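PDB 2NO4: (S)-2-haloacid dehalogenase 4A from Burkholderia cepacia, which catalyses the hydrolytic dehalogenation of short-chain (S)-2-haloalkanoic acids to the corresponding (R)-2-hydroxyalkanoic acids, with inversion of configuration. Local coordinates for residues 13-18 against 121-126; 52-57 against 72-77; 186-191 against 211-216; 99-104 against 132-137. One frame throughout, in Å; residues are numbered along the deposited sequence. Where two conformers were deposited one is given.

Contact 1 (13-18 against 121-126)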
loop_
_atom_site.group_PDB
_atom_site.type_symbol
_atom_site.label_atom_id
_atom_site.label_comp_id
_atom_site.label_asym_id
_atom_site.label_seq_id
_atom_site.Cartn_x
_atom_site.Cartn_y
_atom_site.Cartn_z
ATOM N N SER B 13 17.583 -29.188 -2.734
ATOM C CA SER B 13 18.192 -29.230 -1.394
ATOM C C SER B 13 17.237 -28.451 -0.473
ATOM O O SER B 13 17.618 -27.935 0.601
ATOM C CB SER B 13 19.568 -28.577 -1.400
ATOM O OG SER B 13 19.540 -27.400 -2.189
ATOM N N LEU B 14 15.986 -28.376 -0.918
ATOM C CA LEU B 14 14.950 -27.652 -0.216
ATOM C C LEU B 14 14.437 -28.497 0.942
ATOM O O LEU B 14 14.260 -29.708 0.821
ATOM C CB LEU B 14 13.817 -27.280 -1.182
ATOM C CG LEU B 14 14.190 -26.322 -2.321
ATOM C CD1 LEU B 14 13.065 -26.238 -3.345
ATOM C CD2 LEU B 14 14.527 -24.960 -1.801
ATOM N N ARG B 15 14.222 -27.865 2.079
ATOM C CA ARG B 15 13.684 -28.575 3.221
ATOM C C ARG B 15 12.244 -28.143 3.515
ATOM O O ARG B 15 11.468 -28.916 4.056
ATOM C CB ARG B 15 14.591 -28.405 4.443
ATOM C CG ARG B 15 16.048 -28.865 4.228
ATOM C CD ARG B 15 16.594 -29.641 5.457
ATOM N NE ARG B 15 16.849 -28.805 6.650
ATOM C CZ ARG B 15 16.158 -28.841 7.805
ATOM N NH1 ARG B 15 15.128 -29.661 7.984
ATOM N NH2 ARG B 15 16.504 -28.037 8.801
ATOM N N ALA B 16 11.873 -26.918 3.132
ATOM C CA ALA B 16 10.560 -26.394 3.512
ATOM C C ALA B 16 9.875 -25.677 2.362
ATOM O O ALA B 16 10.535 -25.005 1.574
ATOM C CB ALA B 16 10.672 -25.463 4.757
ATOM N N CYS B 17 8.557 -25.873 2.272
ATOM C CA CYS B 17 7.667 -25.105 1.399
ATOM C C CYS B 17 6.867 -24.227 2.299
ATOM O O CYS B 17 6.114 -24.704 3.133
ATOM C CB CYS B 17 6.739 -26.019 0.580
ATOM S SG CYS B 17 7.682 -27.040 -0.616
ATOM N N VAL B 18 7.093 -22.920 2.163
ATOM C CA VAL B 18 6.443 -21.940 3.004
ATOM C C VAL B 18 5.476 -21.133 2.135
ATOM O O VAL B 18 5.870 -20.575 1.081
ATOM C CB VAL B 18 7.489 -21.016 3.715
ATOM C CG1 VAL B 18 6.754 -19.999 4.562
ATOM C CG2 VAL B 18 8.442 -21.864 4.599
ATOM N N GLY B 121 7.846 -35.453 1.976
ATOM C CA GLY B 121 8.739 -35.156 3.098
ATOM C C GLY B 121 9.207 -33.706 3.333
ATOM O O GLY B 121 10.132 -33.481 4.114
ATOM N N TYR B 122 8.583 -32.722 2.678
ATOM C CA TYR B 122 8.846 -31.310 2.994
ATOM C C TYR B 122 8.236 -30.884 4.309
ATOM O O TYR B 122 7.198 -31.385 4.706
ATOM C CB TYR B 122 8.249 -30.387 1.925
ATOM C CG TYR B 122 8.926 -30.463 0.602
ATOM C CD1 TYR B 122 8.360 -31.190 -0.462
ATOM C CD2 TYR B 122 10.145 -29.827 0.400
ATOM C CE1 TYR B 122 8.984 -31.223 -1.702
ATOM C CE2 TYR B 122 10.794 -29.877 -0.821
ATOM C CZ TYR B 122 10.209 -30.568 -1.866
ATOM O OH TYR B 122 10.877 -30.593 -3.067
ATOM N N ILE B 123 8.865 -29.923 4.969
ATOM C CA ILE B 123 8.161 -29.134 5.969
ATOM C C ILE B 123 7.210 -28.247 5.164
ATOM O O ILE B 123 7.631 -27.589 4.205
ATOM C CB ILE B 123 9.120 -28.289 6.850
ATOM C CG1 ILE B 123 10.170 -29.177 7.559
ATOM C CG2 ILE B 123 8.317 -27.444 7.890
ATOM C CD1 ILE B 123 11.479 -28.422 7.883
ATOM N N VAL B 124 5.933 -28.278 5.525
ATOM C CA VAL B 124 4.910 -27.492 4.876
ATOM C C VAL B 124 4.381 -26.520 5.918
ATOM O O VAL B 124 3.792 -26.923 6.929
ATOM C CB VAL B 124 3.771 -28.377 4.283
ATOM C CG1 VAL B 124 2.694 -27.479 3.581
ATOM C CG2 VAL B 124 4.344 -29.450 3.315
ATOM N N ALA B 125 4.620 -25.228 5.693
ATOM C CA ALA B 125 4.249 -24.208 6.683
ATOM C C ALA B 125 3.541 -23.032 5.993
ATOM O O ALA B 125 3.706 -22.816 4.781
ATOM C CB ALA B 125 5.522 -23.723 7.456
ATOM N N ILE B 126 2.726 -22.315 6.753
ATOM C CA ILE B 126 2.196 -21.020 6.312
ATOM C C ILE B 126 3.009 -19.900 7.024
ATOM O O ILE B 126 3.400 -20.047 8.200
ATOM C CB ILE B 126 0.669 -20.916 6.599
ATOM C CG1 ILE B 126 -0.118 -21.757 5.579
ATOM C CG2 ILE B 126 0.166 -19.422 6.600
ATOM C CD1 ILE B 126 -1.588 -21.873 5.878
HETATM O O HOH W 1 12.676 -32.076 2.584
HETATM O O HOH W 2 12.424 -31.339 5.113
#

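Contact 2 (52-57 against 72-77). With SO4 (sulfate ion), chain K.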
loop_
_atom_site.group_PDB
_atom_site.type_symbol
_atom_site.label_atom_id
_atom_site.label_comp_id
_atom_site.label_asym_id
_atom_site.label_seq_id
_atom_site.Cartn_x
_atom_site.Cartn_y
_atom_site.Cartn_z
ATOM N N GLN B 52 -7.266 -3.569 -0.907
ATOM C CA GLN B 52 -6.223 -2.564 -1.063
ATOM C C GLN B 52 -5.930 -1.839 0.260
ATOM O O GLN B 52 -4.754 -1.628 0.607
ATOM C CB GLN B 52 -6.600 -1.518 -2.168
ATOM C CG GLN B 52 -5.470 -0.412 -2.423
ATOM C CD GLN B 52 -5.463 0.786 -1.399
ATOM O OE1 GLN B 52 -6.533 1.240 -0.982
ATOM N NE2 GLN B 52 -4.250 1.325 -1.052
ATOM N N ARG B 53 -6.988 -1.454 0.981
ATOM C CA ARG B 53 -6.811 -0.717 2.235
ATOM C C ARG B 53 -6.270 -1.633 3.346
ATOM O O ARG B 53 -5.470 -1.189 4.153
ATOM C CB ARG B 53 -8.115 -0.075 2.744
ATOM C CG ARG B 53 -8.385 1.305 2.196
ATOM C CD ARG B 53 -7.144 2.239 2.272
ATOM N NE ARG B 53 -7.512 3.661 2.179
ATOM C CZ ARG B 53 -7.705 4.334 1.033
ATOM N NH1 ARG B 53 -8.043 5.604 1.072
ATOM N NH2 ARG B 53 -7.599 3.740 -0.164
ATOM N N GLN B 54 -6.715 -2.889 3.354
ATOM C CA GLN B 54 -6.229 -3.870 4.352
ATOM C C GLN B 54 -4.702 -3.950 4.269
ATOM O O GLN B 54 -4.007 -3.879 5.296
ATOM C CB GLN B 54 -6.883 -5.229 4.149
ATOM C CG GLN B 54 -6.308 -6.439 4.940
ATOM C CD GLN B 54 -6.713 -7.760 4.295
ATOM O OE1 GLN B 54 -6.381 -8.013 3.129
ATOM N NE2 GLN B 54 -7.469 -8.614 5.045
ATOM N N LEU B 55 -4.204 -4.067 3.038
ATOM C CA LEU B 55 -2.798 -4.156 2.747
ATOM C C LEU B 55 -2.137 -2.838 2.989
ATOM O O LEU B 55 -1.110 -2.815 3.646
ATOM C CB LEU B 55 -2.561 -4.629 1.299
ATOM C CG LEU B 55 -2.890 -6.119 1.122
ATOM C CD1 LEU B 55 -2.612 -6.493 -0.320
ATOM C CD2 LEU B 55 -2.137 -6.992 2.151
ATOM N N GLU B 56 -2.708 -1.730 2.474
ATOM C CA GLU B 56 -2.170 -0.407 2.818
ATOM C C GLU B 56 -1.927 -0.261 4.334
ATOM O O GLU B 56 -0.843 0.176 4.737
ATOM C CB GLU B 56 -3.107 0.728 2.396
ATOM C CG GLU B 56 -2.698 2.063 3.042
ATOM C CD GLU B 56 -3.528 3.251 2.569
ATOM O OE1 GLU B 56 -3.953 3.267 1.399
ATOM O OE2 GLU B 56 -3.763 4.185 3.365
ATOM N N TYR B 57 -2.954 -0.557 5.140
ATOM C CA TYR B 57 -2.864 -0.433 6.605
ATOM C C TYR B 57 -1.732 -1.254 7.176
ATOM O O TYR B 57 -1.071 -0.811 8.094
ATOM C CB TYR B 57 -4.188 -0.784 7.334
ATOM C CG TYR B 57 -5.332 0.127 6.989
ATOM C CD1 TYR B 57 -5.110 1.393 6.425
ATOM C CD2 TYR B 57 -6.659 -0.298 7.181
ATOM C CE1 TYR B 57 -6.239 2.244 6.079
ATOM C CE2 TYR B 57 -7.781 0.532 6.867
ATOM C CZ TYR B 57 -7.564 1.773 6.324
ATOM O OH TYR B 57 -8.693 2.549 6.047
ATOM N N GLN B 72 -8.040 -6.651 13.021
ATOM C CA GLN B 72 -8.431 -5.261 13.256
ATOM C C GLN B 72 -8.296 -4.459 11.961
ATOM O O GLN B 72 -9.163 -3.677 11.624
ATOM C CB GLN B 72 -7.609 -4.610 14.371
ATOM C CG GLN B 72 -8.067 -3.165 14.721
ATOM C CD GLN B 72 -7.275 -2.551 15.857
ATOM O OE1 GLN B 72 -6.902 -3.237 16.804
ATOM N NE2 GLN B 72 -6.996 -1.253 15.759
ATOM N N LEU B 73 -7.194 -4.634 11.257
ATOM C CA LEU B 73 -7.010 -3.926 9.992
ATOM C C LEU B 73 -8.042 -4.303 8.918
ATOM O O LEU B 73 -8.458 -3.439 8.125
ATOM C CB LEU B 73 -5.609 -4.190 9.414
ATOM C CG LEU B 73 -4.437 -3.860 10.348
ATOM C CD1 LEU B 73 -3.116 -3.864 9.582
ATOM C CD2 LEU B 73 -4.640 -2.594 11.222
ATOM N N THR B 74 -8.399 -5.588 8.873
ATOM C CA THR B 74 -9.419 -6.118 7.970
ATOM C C THR B 74 -10.765 -5.424 8.252
ATOM O O THR B 74 -11.451 -4.990 7.341
ATOM C CB THR B 74 -9.514 -7.668 8.066
ATOM O OG1 THR B 74 -8.215 -8.216 7.784
ATOM C CG2 THR B 74 -10.554 -8.242 7.055
ATOM N N ASP B 75 -11.109 -5.324 9.535
ATOM C CA ASP B 75 -12.311 -4.655 10.021
ATOM C C ASP B 75 -12.316 -3.154 9.638
ATOM O O ASP B 75 -13.282 -2.652 9.047
ATOM C CB ASP B 75 -12.397 -4.885 11.555
ATOM C CG ASP B 75 -13.728 -4.448 12.151
ATOM O OD1 ASP B 75 -13.951 -3.238 12.317
ATOM O OD2 ASP B 75 -14.555 -5.328 12.451
ATOM N N GLU B 76 -11.231 -2.451 9.954
ATOM C CA GLU B 76 -11.094 -1.031 9.640
ATOM C C GLU B 76 -11.194 -0.763 8.120
ATOM O O GLU B 76 -11.844 0.178 7.700
ATOM C CB GLU B 76 -9.772 -0.487 10.190
ATOM C CG GLU B 76 -9.769 -0.453 11.730
ATOM C CD GLU B 76 -8.395 -0.155 12.324
ATOM O OE1 GLU B 76 -7.373 -0.221 11.596
ATOM O OE2 GLU B 76 -8.342 0.106 13.561
ATOM N N ALA B 77 -10.532 -1.610 7.334
ATOM C CA ALA B 77 -10.565 -1.525 5.861
ATOM C C ALA B 77 -11.970 -1.758 5.305
ATOM O O ALA B 77 -12.393 -1.079 4.363
ATOM C CB ALA B 77 -9.519 -2.521 5.228
HETATM S S SO4 K . -4.905 1.374 17.117
HETATM O O1 SO4 K . -5.404 0.155 17.697
HETATM O O2 SO4 K . -4.979 2.480 18.082
HETATM O O3 SO4 K . -3.515 1.221 16.738
HETATM O O4 SO4 K . -5.784 1.698 15.956
#

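Contact 3 (186-191 against 211-216)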
loop_
_atom_site.group_PDB
_atom_site.type_symbol
_atom_site.label_atom_id
_atom_site.label_comp_id
_atom_site.label_asym_id
_atom_site.label_seq_id
_atom_site.Cartn_x
_atom_site.Cartn_y
_atom_site.Cartn_z
ATOM N N SER B 186 0.925 -15.644 -4.255
ATOM C CA SER B 186 0.329 -14.876 -5.350
ATOM C C SER B 186 0.569 -13.375 -5.253
ATOM O O SER B 186 0.219 -12.626 -6.174
ATOM C CB SER B 186 -1.176 -15.122 -5.412
ATOM O OG SER B 186 -1.430 -16.483 -5.710
ATOM N N ASN B 187 1.108 -12.922 -4.123
ATOM C CA ASN B 187 1.266 -11.472 -3.897
ATOM C C ASN B 187 2.653 -11.027 -4.275
ATOM O O ASN B 187 3.601 -11.439 -3.639
ATOM C CB ASN B 187 0.973 -11.140 -2.422
ATOM C CG ASN B 187 -0.435 -11.567 -2.020
ATOM O OD1 ASN B 187 -1.395 -11.292 -2.735
ATOM N ND2 ASN B 187 -0.553 -12.294 -0.925
ATOM N N ALA B 188 2.757 -10.212 -5.326
ATOM C CA ALA B 188 4.051 -9.778 -5.853
ATOM C C ALA B 188 4.957 -9.062 -4.839
ATOM O O ALA B 188 6.159 -9.247 -4.886
ATOM C CB ALA B 188 3.871 -8.928 -7.142
ATOM N N TRP B 189 4.377 -8.260 -3.930
ATOM C CA TRP B 189 5.134 -7.531 -2.904
ATOM C C TRP B 189 5.771 -8.526 -1.872
ATOM O O TRP B 189 6.845 -8.300 -1.354
ATOM C CB TRP B 189 4.216 -6.470 -2.202
ATOM C CG TRP B 189 2.893 -6.994 -1.765
ATOM C CD1 TRP B 189 1.731 -6.936 -2.477
ATOM C CD2 TRP B 189 2.586 -7.732 -0.555
ATOM N NE1 TRP B 189 0.725 -7.573 -1.805
ATOM C CE2 TRP B 189 1.209 -8.071 -0.621
ATOM C CE3 TRP B 189 3.337 -8.131 0.577
ATOM C CZ2 TRP B 189 0.542 -8.816 0.390
ATOM C CZ3 TRP B 189 2.658 -8.889 1.607
ATOM C CH2 TRP B 189 1.281 -9.204 1.495
ATOM N N ASP B 190 5.071 -9.616 -1.620
ATOM C CA ASP B 190 5.459 -10.665 -0.697
ATOM C C ASP B 190 6.588 -11.488 -1.329
ATOM O O ASP B 190 7.580 -11.796 -0.661
ATOM C CB ASP B 190 4.219 -11.520 -0.405
ATOM C CG ASP B 190 4.427 -12.547 0.722
ATOM O OD1 ASP B 190 5.376 -12.411 1.543
ATOM O OD2 ASP B 190 3.591 -13.500 0.767
ATOM N N LEU B 191 6.454 -11.823 -2.610
ATOM C CA LEU B 191 7.566 -12.431 -3.382
ATOM C C LEU B 191 8.796 -11.493 -3.444
ATOM O O LEU B 191 9.914 -11.954 -3.383
ATOM C CB LEU B 191 7.127 -12.861 -4.791
ATOM C CG LEU B 191 5.970 -13.881 -4.768
ATOM C CD1 LEU B 191 5.150 -13.729 -6.039
ATOM C CD2 LEU B 191 6.482 -15.311 -4.558
ATOM N N PRO B 211 4.432 -8.568 -14.552
ATOM C CA PRO B 211 5.501 -8.761 -13.551
ATOM C C PRO B 211 5.714 -7.452 -12.723
ATOM O O PRO B 211 5.441 -6.330 -13.231
ATOM C CB PRO B 211 6.735 -9.086 -14.422
ATOM C CG PRO B 211 6.460 -8.326 -15.723
ATOM C CD PRO B 211 4.954 -8.513 -15.938
ATOM N N GLU B 212 6.154 -7.602 -11.465
ATOM C CA GLU B 212 6.485 -6.462 -10.581
ATOM C C GLU B 212 7.680 -6.844 -9.697
ATOM O O GLU B 212 7.989 -8.018 -9.598
ATOM C CB GLU B 212 5.319 -6.102 -9.660
ATOM C CG GLU B 212 3.970 -5.846 -10.334
ATOM C CD GLU B 212 2.883 -5.533 -9.301
ATOM O OE1 GLU B 212 2.724 -4.374 -8.894
ATOM O OE2 GLU B 212 2.148 -6.447 -8.927
ATOM N N TYR B 213 8.317 -5.857 -9.044
ATOM C CA TYR B 213 9.411 -6.118 -8.083
ATOM C C TYR B 213 10.515 -6.970 -8.712
ATOM O O TYR B 213 10.973 -7.980 -8.154
ATOM C CB TYR B 213 8.871 -6.770 -6.799
ATOM C CG TYR B 213 7.809 -5.937 -6.105
ATOM C CD1 TYR B 213 6.446 -6.166 -6.343
ATOM C CD2 TYR B 213 8.192 -4.867 -5.246
ATOM C CE1 TYR B 213 5.479 -5.383 -5.691
ATOM C CE2 TYR B 213 7.231 -4.081 -4.587
ATOM C CZ TYR B 213 5.885 -4.345 -4.821
ATOM O OH TYR B 213 4.964 -3.558 -4.164
ATOM N N GLU B 214 10.940 -6.549 -9.889
ATOM C CA GLU B 214 11.839 -7.336 -10.724
ATOM C C GLU B 214 13.265 -7.387 -10.198
ATOM O O GLU B 214 14.007 -8.293 -10.578
ATOM C CB GLU B 214 11.826 -6.818 -12.155
ATOM C CG GLU B 214 10.451 -6.967 -12.802
ATOM C CD GLU B 214 10.537 -7.058 -14.318
ATOM O OE1 GLU B 214 9.971 -8.021 -14.897
ATOM O OE2 GLU B 214 11.186 -6.179 -14.926
ATOM N N PHE B 215 13.637 -6.451 -9.313
ATOM C CA PHE B 215 14.917 -6.540 -8.572
ATOM C C PHE B 215 15.022 -7.824 -7.732
ATOM O O PHE B 215 16.101 -8.165 -7.322
ATOM C CB PHE B 215 15.152 -5.308 -7.674
ATOM C CG PHE B 215 14.074 -5.119 -6.644
ATOM C CD1 PHE B 215 14.086 -5.859 -5.470
ATOM C CD2 PHE B 215 12.984 -4.282 -6.901
ATOM C CE1 PHE B 215 13.024 -5.707 -4.535
ATOM C CE2 PHE B 215 11.930 -4.134 -5.963
ATOM C CZ PHE B 215 11.951 -4.825 -4.822
ATOM N N ALA B 216 13.911 -8.517 -7.459
ATOM C CA ALA B 216 13.967 -9.793 -6.763
ATOM C C ALA B 216 13.364 -10.875 -7.677
ATOM O O ALA B 216 12.163 -11.232 -7.552
ATOM C CB ALA B 216 13.249 -9.743 -5.363
HETATM O O HOH W 3 7.094 -10.355 -7.283
HETATM O O HOH W 4 11.120 -12.926 -5.721
#

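Contact 4 (99-104 against 132-137). With SO4 (sulfate ion), chain I.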
loop_
_atom_site.group_PDB
_atom_site.type_symbol
_atom_site.label_atom_id
_atom_site.label_comp_id
_atom_site.label_asym_id
_atom_site.label_seq_id
_atom_site.Cartn_x
_atom_site.Cartn_y
_atom_site.Cartn_z
ATOM N N SER B 99 -17.701 -12.331 8.896
ATOM C CA SER B 99 -17.900 -13.777 9.110
ATOM C C SER B 99 -17.443 -14.576 7.921
ATOM O O SER B 99 -16.855 -15.628 8.084
ATOM C CB SER B 99 -19.366 -14.138 9.367
ATOM O OG SER B 99 -19.797 -13.439 10.493
ATOM N N ALA B 100 -17.707 -14.066 6.720
ATOM C CA ALA B 100 -17.263 -14.736 5.515
ATOM C C ALA B 100 -15.744 -14.741 5.419
ATOM O O ALA B 100 -15.150 -15.717 4.987
ATOM C CB ALA B 100 -17.912 -14.093 4.283
ATOM N N TYR B 101 -15.104 -13.669 5.865
ATOM C CA TYR B 101 -13.665 -13.562 5.815
ATOM C C TYR B 101 -13.028 -14.546 6.792
ATOM O O TYR B 101 -11.964 -15.119 6.535
ATOM C CB TYR B 101 -13.206 -12.120 6.149
ATOM C CG TYR B 101 -11.872 -11.807 5.492
ATOM C CD1 TYR B 101 -11.824 -11.135 4.259
ATOM C CD2 TYR B 101 -10.656 -12.233 6.067
ATOM C CE1 TYR B 101 -10.614 -10.869 3.639
ATOM C CE2 TYR B 101 -9.448 -11.987 5.438
ATOM C CZ TYR B 101 -9.448 -11.301 4.225
ATOM O OH TYR B 101 -8.270 -11.040 3.611
ATOM N N LYS B 102 -13.699 -14.742 7.923
ATOM C CA LYS B 102 -13.175 -15.599 8.981
ATOM C C LYS B 102 -13.086 -17.017 8.460
ATOM O O LYS B 102 -12.231 -17.774 8.891
ATOM C CB LYS B 102 -14.055 -15.515 10.240
ATOM C CG LYS B 102 -13.281 -15.815 11.493
ATOM C CD LYS B 102 -14.046 -15.509 12.764
ATOM C CE LYS B 102 -13.343 -16.240 13.896
ATOM N NZ LYS B 102 -13.985 -16.058 15.230
ATOM N N GLU B 103 -13.947 -17.360 7.505
ATOM C CA GLU B 103 -13.910 -18.658 6.844
ATOM C C GLU B 103 -13.824 -18.588 5.305
ATOM O O GLU B 103 -14.640 -19.170 4.572
ATOM C CB GLU B 103 -15.075 -19.509 7.340
ATOM C CG GLU B 103 -14.993 -19.649 8.891
ATOM C CD GLU B 103 -15.917 -20.700 9.502
ATOM O OE1 GLU B 103 -16.793 -21.275 8.781
ATOM O OE2 GLU B 103 -15.732 -20.947 10.725
ATOM N N LEU B 104 -12.810 -17.859 4.834
ATOM C CA LEU B 104 -12.498 -17.748 3.395
ATOM C C LEU B 104 -12.285 -19.106 2.752
ATOM O O LEU B 104 -11.576 -19.942 3.309
ATOM C CB LEU B 104 -11.198 -16.963 3.189
ATOM C CG LEU B 104 -11.097 -15.468 3.132
ATOM C CD1 LEU B 104 -9.742 -15.175 2.497
ATOM C CD2 LEU B 104 -12.243 -14.766 2.329
ATOM N N ASP B 132 -3.419 -15.418 14.570
ATOM C CA ASP B 132 -3.820 -16.815 14.694
ATOM C C ASP B 132 -5.326 -17.027 14.658
ATOM O O ASP B 132 -5.829 -17.911 13.984
ATOM C CB ASP B 132 -3.196 -17.470 15.922
ATOM C CG ASP B 132 -3.246 -18.979 15.842
ATOM O OD1 ASP B 132 -4.009 -19.578 16.617
ATOM O OD2 ASP B 132 -2.545 -19.556 14.979
ATOM N N GLU B 133 -6.064 -16.217 15.396
ATOM C CA GLU B 133 -7.501 -16.431 15.486
ATOM C C GLU B 133 -8.237 -16.432 14.133
ATOM O O GLU B 133 -9.004 -17.365 13.843
ATOM C CB GLU B 133 -8.192 -15.449 16.432
ATOM C CG GLU B 133 -9.644 -15.884 16.649
ATOM C CD GLU B 133 -10.458 -14.908 17.437
ATOM O OE1 GLU B 133 -11.708 -14.890 17.241
ATOM O OE2 GLU B 133 -9.855 -14.159 18.258
ATOM N N MET B 134 -8.034 -15.385 13.317
ATOM C CA MET B 134 -8.670 -15.345 11.997
ATOM C C MET B 134 -8.139 -16.456 11.057
ATOM O O MET B 134 -8.910 -17.083 10.330
ATOM C CB MET B 134 -8.547 -13.938 11.370
ATOM C CG MET B 134 -7.171 -13.577 10.823
ATOM S SD MET B 134 -7.120 -11.889 10.214
ATOM C CE MET B 134 -7.951 -12.118 8.596
ATOM N N LEU B 135 -6.840 -16.716 11.103
ATOM C CA LEU B 135 -6.216 -17.636 10.168
ATOM C C LEU B 135 -6.599 -19.091 10.499
ATOM O O LEU B 135 -6.912 -19.877 9.597
ATOM C CB LEU B 135 -4.703 -17.505 10.212
ATOM C CG LEU B 135 -3.905 -17.546 8.903
ATOM C CD1 LEU B 135 -2.479 -17.878 9.291
ATOM C CD2 LEU B 135 -4.408 -18.517 7.834
ATOM N N GLN B 136 -6.550 -19.434 11.787
ATOM C CA GLN B 136 -6.946 -20.770 12.250
ATOM C C GLN B 136 -8.384 -21.132 11.892
ATOM O O GLN B 136 -8.650 -22.252 11.405
ATOM C CB GLN B 136 -6.673 -20.942 13.759
ATOM C CG GLN B 136 -5.238 -21.375 14.061
ATOM C CD GLN B 136 -4.861 -22.686 13.329
ATOM O OE1 GLN B 136 -3.951 -22.715 12.489
ATOM N NE2 GLN B 136 -5.596 -23.761 13.629
ATOM N N ALA B 137 -9.303 -20.190 12.096
ATOM C CA ALA B 137 -10.689 -20.363 11.669
ATOM C C ALA B 137 -10.799 -20.716 10.171
ATOM O O ALA B 137 -11.511 -21.660 9.795
ATOM C CB ALA B 137 -11.538 -19.115 11.998
HETATM S S SO4 I . -4.841 -14.138 18.379
HETATM O O1 SO4 I . -5.696 -15.113 19.064
HETATM O O2 SO4 I . -5.039 -12.820 19.024
HETATM O O3 SO4 I . -3.435 -14.575 18.529
HETATM O O4 SO4 I . -5.250 -14.076 16.960
HETATM O O HOH W 5 -9.595 -15.425 8.021
HETATM O O HOH W 6 -13.476 -13.303 15.543
HETATM O O HOH W 7 -13.526 -22.519 11.406
#

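Contact 1 (13-18 against 121-126)
Three backbone hydrogen bonds tie Arg15 and Cys17 to Ile123 and Ala125 in the stepped pattern of parallel strands. Ile123 N donates to Arg15 O at 2.9 Å, Cys17 N to Ile123 O at 2.7 Å, and Ala125 N to Cys17 O at 3.0 Å. Weaker CA-H...O contacts fill the gaps between them, as from Ala16 CA to Ile123 O. These strands sit side by side within the six-stranded parallel sheet of the Rossmann-like HAD core; the first leads to the nucleophile Asp20 just beyond its end, the second to the substrate-binding Ser128. Cys17 SG, anti to the carbonyl carbon (chi1 -66°), is set over one face of the Tyr122 ring, 4.0 Å from its centroid and displaced toward CG and CD2, a sulfur-aromatic contact backed by Leu117 of helix 110-119. The phenol OH bonds to Leu232 O. On the other face of the sheet, Ala16 CB packs on Ile123 CB at 3.8 Å, and Leu174 covers Ile123 and Ala125.

Contact 2 (52-57 against 72-77)
With CG anti to the backbone N (chi1 169°) and the chain extended beyond it, Gln54 reaches across to Thr74 on the neighbouring helix, while Tyr57, its CG beside its own N (chi1 -63°), swings its ring against the backbone of Leu73 to Ala77. In the helical cap that HAD-family dehalogenases carry over the catalytic core, helices 43-63 and 70-84 pack at a crossing angle of 134° between the short segments, nearer antiparallel than parallel, with segment axes 8.3 Å apart. Gln54 and Ala77 have the nearest CA atoms, 5.2 Å apart; Ala77 CB lies 3.4 Å from Gln54 N and also touches Arg53 CB. The Tyr57 ring meets the second helix by its edge, CE2 lying 3.5 Å from Ala77 N, and Leu73 CD1 packs against Tyr57 CB. The ring's outer end lies in the dimer interface, where Tyr57 OH and Arg53 NE both bind Glu212 of the second subunit. Gln54 OE1 bonds to Arg51, a substrate-binding residue, so the amide links the helix pair to the active site. Thr74 OG1 bonds to Phe70 O of its own helix. Gln54 NE2 donates an almost straight bond of 2.9 Å to Thr74 OG1, which lies within the amide plane.

Contact 3 (186-191 against 211-216)
Tyr213 lays its ring against the first turn of helix 188-197, with one face over Trp189 CA. That CH-pi contact has the alpha carbon 3.9 Å from the ring centroid, and the phenol end runs on past Trp189 CB. Ala188, at the start of the same turn, fills the angle between Tyr213 and Glu212: its CB lies 3.9 Å from Tyr213 CD1 and 3.5 Å from Glu212 OE2. This joins the loop between the last two strands of the Rossmann-like sheet to helix 188-197, whose first residues, Ala188 to Asp190, fall in the 185-190 region thought important for catalysis. Trp189 CG lies between the backbone N and the carbonyl carbon (chi1 48°), which carries the indole away from the loop, toward Lys161 and the substrate-binding Asn129. No direct hydrogen bond crosses the contact; a water lies within hydrogen-bonding distance of both sides, 2.8 Å from Leu191 O and 2.7 Å from Ala216 O. Glu212 faces the second subunit, whose Glu56 bonds to Tyr213 OH.

Contact 4 (99-104 against 132-137)
Lys102, near the C-terminal end of helix 90-102, and Met134, in the first turn of helix 132-141, bring the two backbones closest, their CA atoms 5.4 Å apart. No direct backbone bond joins them, but one water donates to both Tyr101 O and Met134 O. Ala137 CB rests 3.5 Å from Lys102 O and also against Lys102 CG. From there the lysine runs fully extended over Ala137 to Glu133, where NZ meets OE1 at 3.3 Å in a loose salt bridge using the anti lone pair; a second water, 2.8 Å from Lys102 NZ, bridges the same two groups. Another water connects Glu103 OE2 with Ala137 O. On the buried side, Met134 bends at its last torsion (chi3 -78°) and presses its CE methyl 3.5 Å from Tyr101 CE2. Tyr101 OH probably bonds to Gln54 NE2. At the start of the second helix, Glu133 N donates at 2.8 Å to O4 of a sulfate that probably comes from the crystallisation liquor. Tyr101 and Met134 both pack on Tyr22, a substrate-binding residue, which places this contact at the junction of helical cap and Rossmann-like core, beside the active site of an HAD dehalogenase.

Contact 1 belongs to the buried sheet of the core and rests on regular backbone bonds, whereas contact 2 joins cap helices through side chains; the two lie about 29 Å apart, centre to centre. Contact 4 spans these regions and is only partly buried, and it carries a salt bridge and water bridges. It meets contact 1 where Leu135 packs on Ile126, and contact 2 where Met134 packs on Thr74. Contact 3, also buried but lacking direct hydrogen bonds, meets contact 2 within the chain where Leu55 packs on Trp189. Contacts 2 and 3 also both face the second subunit, which contacts 1 and 4 do not touch.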